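Uncharacterised protein (Vibrio cholerae, PDB 5KKO) is of unknown function but is a small, partly helical protein whose copies pack together in an assembly of six chains. Local coordinates at residues Leu26-Glu29 against Gln30-Glu33; Leu34-Ala37 against His38-Ile42. All coordinates share one frame; numbering follows the deposited sequence.

Contact 1 (Leu26-Glu29 against Gln30-Glu33); sequences LTPE and QRLE. Unlike the reference sequence in segment 30-33: Leu32 (reference Ile).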
ATOM      1  N   LEU C  26     -18.331 -27.340  -7.415  1.00 12.10           N
ATOM      2  CA  LEU C  26     -17.223 -26.944  -8.265  1.00 11.58           C
ATOM      3  C   LEU C  26     -15.981 -27.508  -7.603  1.00 11.67           C
ATOM      4  O   LEU C  26     -15.877 -27.470  -6.380  1.00 11.45           O
ATOM      5  CB  LEU C  26     -17.090 -25.405  -8.330  1.00 10.44           C
ATOM      6  CG  LEU C  26     -18.223 -24.740  -9.134  1.00 12.45           C
ATOM      7  CD1 LEU C  26     -17.922 -23.255  -9.063  1.00 15.34           C
ATOM      8  CD2 LEU C  26     -18.287 -25.213 -10.586  1.00 17.26           C
ATOM      9  N   THR C  27     -15.011 -27.952  -8.409  1.00 12.27           N
ATOM     10  CA  THR C  27     -13.791 -28.448  -7.787  1.00 12.75           C
ATOM     11  C   THR C  27     -12.982 -27.262  -7.267  1.00 11.70           C
ATOM     12  O   THR C  27     -13.199 -26.126  -7.699  1.00 10.78           O
ATOM     13  CB  THR C  27     -12.950 -29.190  -8.775  1.00 14.00           C
ATOM     14  OG1 THR C  27     -12.484 -28.282  -9.766  1.00 13.61           O
ATOM     15  CG2 THR C  27     -13.690 -30.379  -9.441  1.00 15.40           C
ATOM     16  N   PRO C  28     -12.034 -27.502  -6.389  1.00  9.30           N
ATOM     17  CA  PRO C  28     -11.183 -26.374  -5.917  1.00  8.78           C
ATOM     18  C   PRO C  28     -10.535 -25.638  -7.066  1.00  9.52           C
ATOM     19  O   PRO C  28     -10.493 -24.389  -7.038  1.00 10.00           O
ATOM     20  CB  PRO C  28     -10.148 -27.076  -5.029  1.00 11.17           C
ATOM     21  CG  PRO C  28     -11.009 -28.201  -4.413  1.00 11.12           C
ATOM     22  CD  PRO C  28     -11.782 -28.743  -5.623  1.00 10.00           C
ATOM     23  N   GLU C  29     -10.044 -26.347  -8.055  1.00  9.27           N
ATOM     24  CA  GLU C  29      -9.411 -25.685  -9.171  1.00  9.83           C
ATOM     25  C   GLU C  29     -10.396 -24.789  -9.962  1.00 10.58           C
ATOM     26  O   GLU C  29     -10.053 -23.718 -10.382  1.00 10.82           O
ATOM     27  CB  GLU C  29      -8.726 -26.722 -10.105  1.00 13.94           C
ATOM     28  CG  GLU C  29      -7.625 -27.560  -9.422  1.00 25.62           C
ATOM     29  CD  GLU C  29      -8.032 -28.938  -8.817  1.00 24.75           C
ATOM     30  OE1 GLU C  29      -7.114 -29.880  -8.812  1.00 18.13           O
ATOM     31  OE2 GLU C  29      -9.202 -29.086  -8.325  1.00 14.39           O
ATOM     32  N   GLN C  30     -11.598 -25.289 -10.161  1.00 10.34           N
ATOM     33  CA  GLN C  30     -12.604 -24.482 -10.862  1.00  8.49           C
ATOM     34  C   GLN C  30     -12.943 -23.253 -10.054  1.00  8.44           C
ATOM     35  O   GLN C  30     -13.191 -22.182 -10.613  1.00  9.12           O
ATOM     36  CB  GLN C  30     -13.861 -25.333 -11.098  1.00  9.31           C
ATOM     37  CG  GLN C  30     -13.716 -26.420 -12.212  1.00 11.56           C
ATOM     38  CD  GLN C  30     -14.983 -27.269 -12.296  1.00 11.34           C
ATOM     39  OE1 GLN C  30     -15.599 -27.634 -11.254  1.00 11.56           O
ATOM     40  NE2 GLN C  30     -15.375 -27.579 -13.509  1.00 13.81           N
ATOM     41  N   ARG C  31     -13.055 -23.426  -8.726  1.00  8.18           N
ATOM     42  CA  ARG C  31     -13.358 -22.259  -7.879  1.00  9.23           C
ATOM     43  C   ARG C  31     -12.255 -21.218  -7.992  1.00  8.76           C
ATOM     44  O   ARG C  31     -12.514 -20.018  -8.066  1.00  9.71           O
ATOM     45  CB  ARG C  31     -13.499 -22.697  -6.408  1.00 10.03           C
ATOM     46  CG  ARG C  31     -14.767 -23.578  -6.205  1.00  9.16           C
ATOM     47  CD  ARG C  31     -14.878 -23.956  -4.755  1.00 12.18           C
ATOM     48  NE  ARG C  31     -14.808 -25.413  -4.640  1.00 12.64           N
ATOM     49  CZ  ARG C  31     -14.571 -26.103  -3.551  1.00 12.90           C
ATOM     50  NH1 ARG C  31     -14.304 -25.548  -2.380  1.00 13.11           N
ATOM     51  NH2 ARG C  31     -14.609 -27.420  -3.687  1.00 16.72           N
ATOM     52  N   LEU C  32     -11.011 -21.678  -8.000  1.00  7.83           N
ATOM     53  CA  LEU C  32      -9.897 -20.743  -8.153  1.00  8.02           C
ATOM     54  C   LEU C  32      -9.937 -20.041  -9.495  1.00 12.44           C
ATOM     55  O   LEU C  32      -9.629 -18.842  -9.552  1.00 10.35           O
ATOM     56  CB  LEU C  32      -8.536 -21.485  -8.017  1.00  9.08           C
ATOM     57  CG  LEU C  32      -8.228 -21.869  -6.573  1.00  9.83           C
ATOM     58  CD1 LEU C  32      -7.012 -22.835  -6.520  1.00 13.00           C
ATOM     59  CD2 LEU C  32      -7.878 -20.605  -5.696  1.00 11.31           C
ATOM     60  N   GLU C  33     -10.329 -20.737 -10.584  1.00  8.53           N
ATOM     61  CA  GLU C  33     -10.399 -20.032 -11.872  1.00  8.87           C
ATOM     62  C   GLU C  33     -11.496 -18.974 -11.848  1.00 10.94           C
ATOM     63  O   GLU C  33     -11.373 -17.921 -12.497  1.00 12.71           O
ATOM     64  CB  GLU C  33     -10.645 -21.063 -13.007  1.00 11.47           C
ATOM     65  CG  GLU C  33      -9.487 -21.987 -13.272  1.00 14.13           C
ATOM     66  CD  GLU C  33      -8.317 -21.326 -13.896  1.00 26.40           C
ATOM     67  OE1 GLU C  33      -8.419 -20.165 -14.381  1.00 25.17           O
ATOM     68  OE2 GLU C  33      -7.280 -22.012 -13.944  1.00 35.20           O
TER
HETATM   69  O   HOH W   1      -7.128 -23.518 -10.821  1.00 33.06           O

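Contact 2 (Leu34-Ala37 against His38-Ile42); sequences LIKA and HLLNI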
ATOM      1  N   LEU C  34     -12.625 -19.260 -11.170  1.00  9.42           N
ATOM      2  CA  LEU C  34     -13.701 -18.280 -11.110  1.00 11.00           C
ATOM      3  C   LEU C  34     -13.290 -17.109 -10.250  1.00 10.97           C
ATOM      4  O   LEU C  34     -13.598 -15.945 -10.572  1.00 13.09           O
ATOM      5  CB  LEU C  34     -14.939 -18.980 -10.575  1.00 16.63           C
ATOM      6  CG  LEU C  34     -16.298 -18.366 -10.651  1.00 23.49           C
ATOM      7  CD1 LEU C  34     -16.607 -17.937 -12.124  1.00 17.52           C
ATOM      8  CD2 LEU C  34     -17.279 -19.461 -10.172  1.00 24.48           C
ATOM      9  N   ILE C  35     -12.652 -17.404  -9.105  0.58  7.71           N
ATOM     10  CA  ILE C  35     -12.033 -16.350  -8.278  0.58  8.99           C
ATOM     11  C   ILE C  35     -11.120 -15.483  -9.132  0.58 10.81           C
ATOM     12  O   ILE C  35     -11.269 -14.249  -9.164  0.58  8.01           O
ATOM     13  CB  ILE C  35     -11.262 -16.974  -7.093  0.58  9.76           C
ATOM     14  CG1 ILE C  35     -12.260 -17.474  -6.065  0.58  9.94           C
ATOM     15  CG2 ILE C  35     -10.261 -15.962  -6.388  0.58 11.32           C
ATOM     16  CD1 ILE C  35     -13.206 -16.378  -5.594  0.58 11.69           C
ATOM     17  N   LYS C  36     -10.178 -16.120  -9.847  1.00 11.89           N
ATOM     18  CA  LYS C  36      -9.190 -15.383 -10.636  1.00  9.54           C
ATOM     19  C   LYS C  36      -9.890 -14.472 -11.650  1.00 10.51           C
ATOM     20  O   LYS C  36      -9.490 -13.327 -11.851  1.00 10.58           O
ATOM     21  CB  LYS C  36      -8.220 -16.379 -11.285  1.00 10.65           C
ATOM     22  CG  LYS C  36      -7.059 -15.668 -12.006  1.00 13.97           C
ATOM     23  CD  LYS C  36      -6.363 -16.563 -13.042  1.00 28.42           C
ATOM     24  CE  LYS C  36      -5.811 -17.800 -12.410  1.00 33.25           C
ATOM     25  NZ  LYS C  36      -4.888 -18.427 -13.425  1.00 37.90           N
ATOM     26  N   ALA C  37     -10.924 -14.969 -12.303  1.00 10.86           N
ATOM     27  CA  ALA C  37     -11.644 -14.136 -13.262  1.00  9.99           C
ATOM     28  C   ALA C  37     -12.226 -12.903 -12.572  1.00 11.99           C
ATOM     29  O   ALA C  37     -12.133 -11.782 -13.109  1.00 10.08           O
ATOM     30  CB  ALA C  37     -12.735 -14.960 -13.922  1.00 11.56           C
ATOM     31  N   HIS C  38     -12.833 -13.074 -11.391  1.00 11.52           N
ATOM     32  CA  HIS C  38     -13.369 -11.907 -10.708  1.00 10.87           C
ATOM     33  C   HIS C  38     -12.254 -10.926 -10.333  1.00 11.75           C
ATOM     34  O   HIS C  38     -12.454  -9.692 -10.396  1.00 10.90           O
ATOM     35  CB  HIS C  38     -14.138 -12.359  -9.452  1.00 11.60           C
ATOM     36  CG  HIS C  38     -15.539 -12.794  -9.739  1.00 14.06           C
ATOM     37  ND1 HIS C  38     -16.540 -11.906 -10.115  1.00 18.39           N
ATOM     38  CD2 HIS C  38     -16.097 -14.031  -9.762  1.00 14.89           C
ATOM     39  CE1 HIS C  38     -17.671 -12.572 -10.285  1.00 19.62           C
ATOM     40  NE2 HIS C  38     -17.441 -13.863 -10.085  1.00 20.32           N
ATOM     41  N   LEU C  39     -11.125 -11.452  -9.874  1.00  9.89           N
ATOM     42  CA  LEU C  39     -10.026 -10.574  -9.458  1.00  9.17           C
ATOM     43  C   LEU C  39      -9.452  -9.857 -10.676  1.00  9.09           C
ATOM     44  O   LEU C  39      -9.156  -8.667 -10.598  1.00 10.05           O
ATOM     45  CB  LEU C  39      -8.977 -11.423  -8.725  1.00  9.12           C
ATOM     46  CG  LEU C  39      -9.354 -11.960  -7.352  1.00 12.53           C
ATOM     47  CD1 LEU C  39      -8.199 -12.979  -7.006  1.00 15.16           C
ATOM     48  CD2 LEU C  39      -9.426 -10.907  -6.284  1.00 14.11           C
ATOM     49  N   LEU C  40      -9.278 -10.546 -11.805  1.00 12.13           N
ATOM     50  CA  LEU C  40      -8.802  -9.855 -12.994  1.00 11.95           C
ATOM     51  C   LEU C  40      -9.805  -8.800 -13.475  1.00 11.06           C
ATOM     52  O   LEU C  40      -9.422  -7.736 -13.975  1.00 15.41           O
ATOM     53  CB  LEU C  40      -8.575 -10.877 -14.129  1.00 13.68           C
ATOM     54  CG  LEU C  40      -7.393 -11.810 -13.886  1.00 12.84           C
ATOM     55  CD1 LEU C  40      -7.376 -12.787 -15.074  1.00 15.33           C
ATOM     56  CD2 LEU C  40      -6.079 -11.028 -13.949  1.00 17.25           C
ATOM     57  N   ASN C  41     -11.100  -9.084 -13.331  1.00 10.68           N
ATOM     58  CA  ASN C  41     -12.124  -8.099 -13.696  1.00 11.02           C
ATOM     59  C   ASN C  41     -11.987  -6.802 -12.900  1.00 11.33           C
ATOM     60  O   ASN C  41     -12.139  -5.695 -13.459  1.00 13.35           O
ATOM     61  CB  ASN C  41     -13.490  -8.743 -13.446  1.00 11.58           C
ATOM     62  CG  ASN C  41     -14.586  -8.073 -14.231  1.00 13.31           C
ATOM     63  OD1 ASN C  41     -14.389  -7.697 -15.406  1.00 18.04           O
ATOM     64  ND2 ASN C  41     -15.707  -7.831 -13.569  1.00 19.28           N
ATOM     65  N   ILE C  42     -11.694  -6.936 -11.612  1.00 10.97           N
ATOM     66  CA  ILE C  42     -11.466  -5.750 -10.781  1.00 11.68           C
ATOM     67  C   ILE C  42     -10.188  -5.009 -11.194  1.00 11.43           C
ATOM     68  O   ILE C  42     -10.164  -3.761 -11.244  1.00 12.96           O
ATOM     69  CB  ILE C  42     -11.416  -6.159  -9.309  1.00 13.37           C
ATOM     70  CG1 ILE C  42     -12.783  -6.753  -8.841  1.00 16.39           C
ATOM     71  CG2 ILE C  42     -10.963  -4.975  -8.405  1.00 16.40           C
ATOM     72  CD1 ILE C  42     -12.671  -7.618  -7.536  1.00 20.10           C
TER

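Contact 1 (Leu26-Glu29 against Gln30-Glu33)
Backbone bonds from Arg31 N to Thr27 O, from Leu32 N to Pro28 O and from Glu33 N to Glu29 O start helix 28-43, whose first turn follows the loop residues Leu26 and Thr27. Ahead of it, Thr27 OG1 sits between its own backbone N and carbonyl carbon (chi1 66°) and accepts from Gln30 N at 3.1 Å. The side chain of Gln30 turns back in return, and its OE1 receives Thr27 N at 2.9 Å, in the carbonyl plane and on a lone pair. This reciprocal pair is a capping box with Thr27 as N-cap, giving the N-H of Gln30, in the first turn, an acceptor, while Gln30 OE1 takes the N-H of the cap residue itself. One residue on, Arg31 bends at chi3 (-119°) and grips Leu26 O side-on: NE and NH2 both donate to Leu26 O, at 2.9 and 3.0 Å, NH2 in its carbonyl plane and NE well above it. Pro28 lies over one face of the guanidinium, toward its rim, and Leu26 CB packs 3.6 Å from Arg31 CG. Arg31 NH1 bonds to Thr21 O, linking the helix start to the preceding loop. Across the interface, Pro28 and Leu32 each pack on their own counterparts in the second subunit.

Contact 2 (Leu34-Ala37 against His38-Ile42)
The His38 imidazole packs back against Leu34-Ala37, and Leu34 O and Ala37 C approach the ring obliquely. Its CD2 comes within 3.3 Å of Leu34 O, the carbonyl that also accepts from His38 N at 3.1 Å. With CG beside the backbone N (chi1 -83°), the ring is carried back toward the preceding turn, where Leu34 CG lies 4.4 Å from His38 CD2. Regular i to i+4 bonds of an alpha helix continue from Leu39 N to Ile35 O and from Leu40 N to Lys36 O, the latter 2.8 Å long. Alongside them, Ile35 and Leu39 point the same way, and in one of the two conformers of Ile35, CG2 lies 3.7 Å from Leu39 CD1. Lys36 CG is 4.2 Å from Leu40 CD1. Asn41 N bonds to Ala37 O, and Ile42 N to His38 O continues the pattern. Ile35 and Leu39 are buried: Met17 of helix 11-20 meets both, as well as His38, while Ile35 and Leu18 of the second subunit pack on Ile35 and Leu39 respectively. Leu34 reaches Ile20 of helix 11-20, and Ile42 lies against Phe7 and Ile9 of strand 2-10.

Both contacts belong to helix 28-43, contact 1 at its start and contact 2 further along, with centres about 12 Å apart. Contact 1 lies about 15 Å from the centre of the chain, contact 2 about 3 Å from it. Both share helical backbone bonds; contact 1 adds polar side-chain bonds, which cap the helix and tie it to the preceding loop, whereas across contact 2 the side chains meet by packing. Each is partly buried, with two buried residues, but exposed residues are more numerous in contact 1. They meet where Leu26 CD1 packs 4.0 Å from Leu34 CD2. The second subunit touches both, so this helix contributes to the interface along much of its length.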